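Local coordinates for penicillin-binding protein 2B (Streptococcus pneumoniae, PDB 2WAD) that forms peptide cross-links between neighbouring glycan strands of cell-wall peptidoglycan as a penicillin-binding transpeptidase of the elongation machinery, at residues Gly539-Ile550 against Ile563-Val574. Sequence-based numbering, arbitrary orientation.
Sequences GVRLAPHIVEGI and IQAIDTKEINKV. Unlike the reference sequence in segment 539-550: Leu542 (reference Val), His545 (reference Arg). Unlike the reference sequence in segment 563-574: Ala565 (reference Gln), Ile566 (reference Leu), Asp567 (reference Gln), Thr568 (reference Pro), Lys569 (reference Thr), Ile571 (reference Met).
Arg541 meets Asn572 and Ile571 where strand 540-542 pairs antiparallel with strand 570-573, at the end buried against helix 525-536. The Arg541 chain is extended (chi1 179°), which brings its guanidinium to both side chains. NH1 gives a hydrogen bond of 3.0 Å to Asn572 OD1, which lies at the edge of the guanidinium plane, while Ile571 CD1 sits 4.2 Å above the centre of one face. Gln530 of helix 525-536 takes a bond from NH2, and Asn572 ND2 reaches the carbonyl of Glu484. On the other face of the strands, toward the surface, Leu542 CD2 and Val540 CG1 both rest on Glu570 CG, and Thr568 CG2 touches Leu542 CD1 at 3.7 Å.

Between the two strand pairs direct pairing lapses and waters bridge the segments. One joins Ala543 O to Lys569 N; another joins Glu548 O to Ile566 O. His545 is steadied by ND1 bonding Val547 O at 2.8 Å, and Ile566 CG2 lies over its ring in a CH-pi contact, 4.2 Å from the centroid.

Pairing resumes in the hairpin of strands 547-553 and 559-565, where Ile563 and Gln564 form a classic beta bulge opposite Ile550, both nitrogens bonding Ile550 O. The contact thus joins two strand pairs of the transpeptidase domain, away from the active-site serine. Arg541, bonded to Asn572 and Gln530, links one pair to helix 525-536.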
ATOM      1  N   GLY A 539     -14.216   8.752 -19.053  1.00 41.40           N
ATOM      2  CA  GLY A 539     -14.803   9.466 -17.916  1.00 38.71           C
ATOM      3  C   GLY A 539     -15.235   8.560 -16.778  1.00 36.11           C
ATOM      4  O   GLY A 539     -15.656   9.022 -15.733  1.00 37.04           O
ATOM      5  N   VAL A 540     -15.157   7.258 -16.978  1.00 36.58           N
ATOM      6  CA  VAL A 540     -15.444   6.317 -15.901  1.00 37.56           C
ATOM      7  C   VAL A 540     -14.185   5.927 -15.126  1.00 38.49           C
ATOM      8  O   VAL A 540     -13.319   5.187 -15.585  1.00 35.75           O
ATOM      9  CB  VAL A 540     -16.153   5.047 -16.404  1.00 38.15           C
ATOM     10  CG1 VAL A 540     -16.307   4.052 -15.253  1.00 33.30           C
ATOM     11  CG2 VAL A 540     -17.500   5.420 -17.043  1.00 35.95           C
ATOM     12  N   ARG A 541     -14.109   6.451 -13.914  1.00 39.61           N
ATOM     13  CA  ARG A 541     -12.911   6.334 -13.109  1.00 38.14           C
ATOM     14  C   ARG A 541     -12.935   5.015 -12.355  1.00 37.36           C
ATOM     15  O   ARG A 541     -13.944   4.652 -11.767  1.00 35.67           O
ATOM     16  CB  ARG A 541     -12.931   7.482 -12.127  1.00 37.31           C
ATOM     17  CG  ARG A 541     -11.759   7.533 -11.169  1.00 37.68           C
ATOM     18  CD  ARG A 541     -11.965   8.804 -10.360  1.00 43.91           C
ATOM     19  NE  ARG A 541     -11.126   8.734  -9.193  1.00 47.34           N
ATOM     20  CZ  ARG A 541     -11.547   8.828  -7.943  1.00 40.09           C
ATOM     21  NH1 ARG A 541     -12.811   9.077  -7.650  1.00 38.50           N
ATOM     22  NH2 ARG A 541     -10.644   8.707  -6.986  1.00 35.84           N
ATOM     23  N   LEU A 542     -11.830   4.285 -12.403  1.00 35.70           N
ATOM     24  CA  LEU A 542     -11.784   2.922 -11.897  1.00 35.17           C
ATOM     25  C   LEU A 542     -10.759   2.817 -10.775  1.00 37.75           C
ATOM     26  O   LEU A 542      -9.695   3.429 -10.839  1.00 34.40           O
ATOM     27  CB  LEU A 542     -11.407   1.972 -13.029  1.00 35.59           C
ATOM     28  CG  LEU A 542     -12.334   1.789 -14.243  1.00 38.29           C
ATOM     29  CD1 LEU A 542     -11.827   0.602 -15.091  1.00 31.70           C
ATOM     30  CD2 LEU A 542     -13.801   1.555 -13.843  1.00 31.93           C
ATOM     31  N   ALA A 543     -11.097   2.083  -9.715  1.00 38.07           N
ATOM     32  CA  ALA A 543     -10.148   1.861  -8.643  1.00 35.59           C
ATOM     33  C   ALA A 543      -9.007   1.017  -9.195  1.00 35.44           C
ATOM     34  O   ALA A 543      -9.241  -0.006  -9.850  1.00 34.46           O
ATOM     35  CB  ALA A 543     -10.807   1.137  -7.463  1.00 35.66           C
ATOM     36  N   PRO A 544      -7.763   1.426  -8.899  1.00 35.77           N
ATOM     37  CA  PRO A 544      -6.598   0.637  -9.269  1.00 35.89           C
ATOM     38  C   PRO A 544      -6.490  -0.553  -8.327  1.00 36.81           C
ATOM     39  O   PRO A 544      -6.811  -0.443  -7.148  1.00 35.39           O
ATOM     40  CB  PRO A 544      -5.411   1.596  -9.082  1.00 36.81           C
ATOM     41  CG  PRO A 544      -5.947   2.849  -8.504  1.00 37.39           C
ATOM     42  CD  PRO A 544      -7.409   2.649  -8.166  1.00 34.53           C
ATOM     43  N   HIS A 545      -6.132  -1.714  -8.863  1.00 37.60           N
ATOM     44  CA  HIS A 545      -6.073  -2.893  -8.019  1.00 38.72           C
ATOM     45  C   HIS A 545      -4.811  -3.656  -8.406  1.00 39.31           C
ATOM     46  O   HIS A 545      -4.535  -3.840  -9.598  1.00 38.33           O
ATOM     47  CB  HIS A 545      -7.366  -3.742  -8.044  1.00 36.89           C
ATOM     48  CG  HIS A 545      -7.746  -4.294  -9.386  1.00 37.18           C
ATOM     49  ND1 HIS A 545      -7.398  -5.564  -9.792  1.00 39.98           N
ATOM     50  CD2 HIS A 545      -8.494  -3.772 -10.386  1.00 33.66           C
ATOM     51  CE1 HIS A 545      -7.891  -5.788 -10.997  1.00 42.01           C
ATOM     52  NE2 HIS A 545      -8.555  -4.712 -11.382  1.00 38.66           N
ATOM     53  N   ILE A 546      -4.032  -4.018  -7.389  1.00 36.50           N
ATOM     54  CA  ILE A 546      -2.771  -4.717  -7.568  1.00 34.45           C
ATOM     55  C   ILE A 546      -3.007  -6.231  -7.603  1.00 38.02           C
ATOM     56  O   ILE A 546      -2.239  -6.989  -8.210  1.00 37.85           O
ATOM     57  CB  ILE A 546      -1.821  -4.370  -6.404  1.00 31.44           C
ATOM     58  CG1 ILE A 546      -1.503  -2.881  -6.377  1.00 31.27           C
ATOM     59  CG2 ILE A 546      -0.525  -5.167  -6.514  1.00 33.98           C
ATOM     60  CD1 ILE A 546      -1.071  -2.338  -5.016  1.00 22.30           C
ATOM     61  N   VAL A 547      -4.066  -6.678  -6.924  1.00 38.19           N
ATOM     62  CA  VAL A 547      -4.436  -8.087  -6.926  1.00 36.57           C
ATOM     63  C   VAL A 547      -5.370  -8.409  -8.085  1.00 36.82           C
ATOM     64  O   VAL A 547      -6.305  -7.655  -8.337  1.00 36.08           O
ATOM     65  CB  VAL A 547      -5.058  -8.515  -5.591  1.00 38.71           C
ATOM     66  CG1 VAL A 547      -5.589  -9.935  -5.713  1.00 38.81           C
ATOM     67  CG2 VAL A 547      -4.015  -8.422  -4.455  1.00 30.34           C
ATOM     68  N   GLU A 548      -5.104  -9.512  -8.788  1.00 36.88           N
ATOM     69  CA  GLU A 548      -5.868  -9.889  -9.978  1.00 36.09           C
ATOM     70  C   GLU A 548      -6.948 -10.902  -9.647  1.00 35.33           C
ATOM     71  O   GLU A 548      -8.039 -10.856 -10.222  1.00 35.22           O
ATOM     72  CB  GLU A 548      -4.967 -10.439 -11.103  1.00 37.73           C
ATOM     73  CG  GLU A 548      -5.700 -10.959 -12.363  1.00 36.86           C
ATOM     74  CD  GLU A 548      -6.193 -12.402 -12.226  1.00 45.25           C
ATOM     75  OE1 GLU A 548      -7.218 -12.763 -12.841  1.00 51.42           O
ATOM     76  OE2 GLU A 548      -5.577 -13.204 -11.499  1.00 46.21           O
ATOM     77  N   GLY A 549      -6.648 -11.822  -8.735  1.00 34.48           N
ATOM     78  CA  GLY A 549      -7.641 -12.827  -8.344  1.00 34.58           C
ATOM     79  C   GLY A 549      -7.271 -13.586  -7.083  1.00 32.37           C
ATOM     80  O   GLY A 549      -6.135 -13.537  -6.633  1.00 30.45           O
ATOM     81  N   ILE A 550      -8.237 -14.273  -6.488  1.00 33.97           N
ATOM     82  CA  ILE A 550      -7.929 -15.165  -5.375  1.00 34.73           C
ATOM     83  C   ILE A 550      -7.947 -16.581  -5.912  1.00 35.97           C
ATOM     84  O   ILE A 550      -8.876 -16.945  -6.627  1.00 36.36           O
ATOM     85  CB  ILE A 550      -8.944 -15.028  -4.234  1.00 34.27           C
ATOM     86  CG1 ILE A 550      -8.879 -13.611  -3.638  1.00 38.04           C
ATOM     87  CG2 ILE A 550      -8.715 -16.106  -3.192  1.00 30.95           C
ATOM     88  CD1 ILE A 550     -10.111 -12.783  -3.910  1.00 33.38           C
ATOM     89  N   ILE A 563     -10.424 -19.035  -7.690  1.00 46.45           N
ATOM     90  CA  ILE A 563     -11.620 -19.029  -6.850  1.00 46.00           C
ATOM     91  C   ILE A 563     -12.517 -17.867  -7.271  1.00 46.58           C
ATOM     92  O   ILE A 563     -13.711 -18.049  -7.504  1.00 46.93           O
ATOM     93  CB  ILE A 563     -11.300 -18.911  -5.347  1.00 45.28           C
ATOM     94  CG1 ILE A 563     -10.388 -20.047  -4.884  1.00 45.28           C
ATOM     95  CG2 ILE A 563     -12.582 -18.894  -4.522  1.00 48.48           C
ATOM     96  CD1 ILE A 563     -10.827 -21.400  -5.364  1.00 56.06           C
ATOM     97  N   GLN A 564     -11.933 -16.679  -7.390  1.00 45.07           N
ATOM     98  CA  GLN A 564     -12.696 -15.463  -7.654  1.00 45.96           C
ATOM     99  C   GLN A 564     -11.796 -14.333  -8.163  1.00 44.17           C
ATOM    100  O   GLN A 564     -10.854 -13.928  -7.492  1.00 44.26           O
ATOM    101  CB  GLN A 564     -13.393 -15.009  -6.368  1.00 46.31           C
ATOM    102  CG  GLN A 564     -14.062 -13.645  -6.444  1.00 49.30           C
ATOM    103  CD  GLN A 564     -14.684 -13.242  -5.119  1.00 55.71           C
ATOM    104  OE1 GLN A 564     -15.198 -14.080  -4.372  1.00 61.13           O
ATOM    105  NE2 GLN A 564     -14.653 -11.950  -4.822  1.00 62.69           N
ATOM    106  N   ALA A 565     -12.088 -13.825  -9.353  1.00 43.20           N
ATOM    107  CA  ALA A 565     -11.319 -12.721  -9.904  1.00 42.72           C
ATOM    108  C   ALA A 565     -11.730 -11.436  -9.196  1.00 43.79           C
ATOM    109  O   ALA A 565     -12.857 -11.319  -8.737  1.00 43.30           O
ATOM    110  CB  ALA A 565     -11.571 -12.596 -11.390  1.00 42.32           C
ATOM    111  N   ILE A 566     -10.824 -10.469  -9.101  1.00 43.67           N
ATOM    112  CA  ILE A 566     -11.185  -9.184  -8.524  1.00 43.43           C
ATOM    113  C   ILE A 566     -11.840  -8.319  -9.585  1.00 45.21           C
ATOM    114  O   ILE A 566     -11.221  -7.913 -10.576  1.00 44.65           O
ATOM    115  CB  ILE A 566      -9.997  -8.481  -7.853  1.00 44.00           C
ATOM    116  CG1 ILE A 566      -9.681  -9.189  -6.530  1.00 46.89           C
ATOM    117  CG2 ILE A 566     -10.323  -7.004  -7.607  1.00 38.00           C
ATOM    118  CD1 ILE A 566      -8.279  -8.933  -6.048  1.00 55.77           C
ATOM    119  N   ASP A 567     -13.127  -8.072  -9.376  1.00 46.24           N
ATOM    120  CA  ASP A 567     -13.944  -7.429 -10.386  1.00 48.14           C
ATOM    121  C   ASP A 567     -13.632  -5.936 -10.523  1.00 45.47           C
ATOM    122  O   ASP A 567     -13.127  -5.289  -9.609  1.00 45.80           O
ATOM    123  CB  ASP A 567     -15.433  -7.670 -10.083  1.00 52.47           C
ATOM    124  CG  ASP A 567     -15.794  -9.150 -10.070  1.00 60.37           C
ATOM    125  OD1 ASP A 567     -15.168  -9.942 -10.818  1.00 67.06           O
ATOM    126  OD2 ASP A 567     -16.708  -9.522  -9.300  1.00 66.21           O
ATOM    127  N   THR A 568     -13.915  -5.387 -11.692  1.00 43.51           N
ATOM    128  CA  THR A 568     -13.624  -3.987 -11.940  1.00 43.19           C
ATOM    129  C   THR A 568     -14.556  -3.106 -11.110  1.00 44.14           C
ATOM    130  O   THR A 568     -15.747  -3.379 -11.040  1.00 45.43           O
ATOM    131  CB  THR A 568     -13.831  -3.676 -13.414  1.00 38.53           C
ATOM    132  OG1 THR A 568     -12.815  -4.347 -14.163  1.00 40.25           O
ATOM    133  CG2 THR A 568     -13.745  -2.181 -13.644  1.00 35.48           C
ATOM    134  N   LYS A 569     -14.039  -2.038 -10.514  1.00 42.63           N
ATOM    135  CA  LYS A 569     -14.875  -1.241  -9.629  1.00 43.42           C
ATOM    136  C   LYS A 569     -14.985   0.202 -10.091  1.00 41.31           C
ATOM    137  O   LYS A 569     -14.007   0.940 -10.043  1.00 39.74           O
ATOM    138  CB  LYS A 569     -14.334  -1.294  -8.198  1.00 45.99           C
ATOM    139  CG  LYS A 569     -15.308  -0.789  -7.138  1.00 55.21           C
ATOM    140  CD  LYS A 569     -14.610  -0.635  -5.790  1.00 67.75           C
ATOM    141  CE  LYS A 569     -13.961  -1.943  -5.321  1.00 70.59           C
ATOM    142  NZ  LYS A 569     -13.150  -1.746  -4.079  1.00 68.49           N
ATOM    143  N   GLU A 570     -16.174   0.595 -10.538  1.00 39.25           N
ATOM    144  CA  GLU A 570     -16.440   1.957 -10.977  1.00 40.58           C
ATOM    145  C   GLU A 570     -16.711   2.861  -9.777  1.00 41.33           C
ATOM    146  O   GLU A 570     -17.534   2.516  -8.922  1.00 42.58           O
ATOM    147  CB  GLU A 570     -17.630   1.998 -11.935  1.00 40.74           C
ATOM    148  CG  GLU A 570     -17.413   1.179 -13.169  1.00 46.35           C
ATOM    149  CD  GLU A 570     -18.030  -0.201 -13.084  1.00 50.10           C
ATOM    150  OE1 GLU A 570     -18.314  -0.677 -11.966  1.00 49.85           O
ATOM    151  OE2 GLU A 570     -18.235  -0.806 -14.154  1.00 57.48           O
ATOM    152  N   ILE A 571     -16.015   3.996  -9.711  1.00 36.86           N
ATOM    153  CA  ILE A 571     -16.095   4.895  -8.561  1.00 38.87           C
ATOM    154  C   ILE A 571     -17.041   6.076  -8.813  1.00 38.61           C
ATOM    155  O   ILE A 571     -17.793   6.496  -7.925  1.00 35.11           O
ATOM    156  CB  ILE A 571     -14.700   5.446  -8.159  1.00 40.17           C
ATOM    157  CG1 ILE A 571     -13.733   4.292  -7.852  1.00 42.71           C
ATOM    158  CG2 ILE A 571     -14.793   6.390  -6.935  1.00 38.09           C
ATOM    159  CD1 ILE A 571     -12.351   4.740  -7.365  1.00 33.59           C
ATOM    160  N   ASN A 572     -16.972   6.619 -10.025  1.00 38.20           N
ATOM    161  CA  ASN A 572     -17.830   7.712 -10.470  1.00 39.44           C
ATOM    162  C   ASN A 572     -17.680   7.877 -11.974  1.00 40.02           C
ATOM    163  O   ASN A 572     -16.797   7.264 -12.581  1.00 38.33           O
ATOM    164  CB  ASN A 572     -17.457   9.024  -9.781  1.00 40.91           C
ATOM    165  CG  ASN A 572     -16.026   9.453 -10.067  1.00 44.33           C
ATOM    166  OD1 ASN A 572     -15.095   8.871  -9.530  1.00 39.10           O
ATOM    167  ND2 ASN A 572     -15.848  10.481 -10.893  1.00 43.64           N
ATOM    168  N   LYS A 573     -18.541   8.705 -12.562  1.00 39.96           N
ATOM    169  CA  LYS A 573     -18.431   9.059 -13.973  1.00 39.84           C
ATOM    170  C   LYS A 573     -18.259  10.559 -14.014  1.00 38.69           C
ATOM    171  O   LYS A 573     -19.110  11.246 -13.478  1.00 39.54           O
ATOM    172  CB  LYS A 573     -19.712   8.718 -14.735  1.00 39.85           C
ATOM    173  CG  LYS A 573     -19.521   8.738 -16.237  1.00 43.71           C
ATOM    174  CD  LYS A 573     -20.831   8.587 -17.003  1.00 48.83           C
ATOM    175  CE  LYS A 573     -20.577   8.457 -18.495  1.00 44.77           C
ATOM    176  NZ  LYS A 573     -19.692   9.562 -18.941  1.00 47.87           N
ATOM    177  N   VAL A 574     -17.193  11.057 -14.645  1.00 36.90           N
ATOM    178  CA  VAL A 574     -16.980  12.496 -14.786  1.00 34.38           C
ATOM    179  C   VAL A 574     -18.176  13.148 -15.490  1.00 37.01           C
ATOM    180  O   VAL A 574     -18.648  12.659 -16.516  1.00 34.81           O
ATOM    181  CB  VAL A 574     -15.659  12.825 -15.563  1.00 37.38           C
ATOM    182  CG1 VAL A 574     -15.469  14.367 -15.705  1.00 28.54           C
ATOM    183  CG2 VAL A 574     -14.426  12.144 -14.877  1.00 27.91           C
TER
HETATM  184  O   HOH W   1     -11.177  -1.572 -10.496  1.00 39.06           O
HETATM  185  O   HOH W   2     -10.555  -5.971 -12.745  1.00 47.23           O
HETATM  186  O   HOH W   3      -9.213  -9.154 -11.695  1.00 40.08           O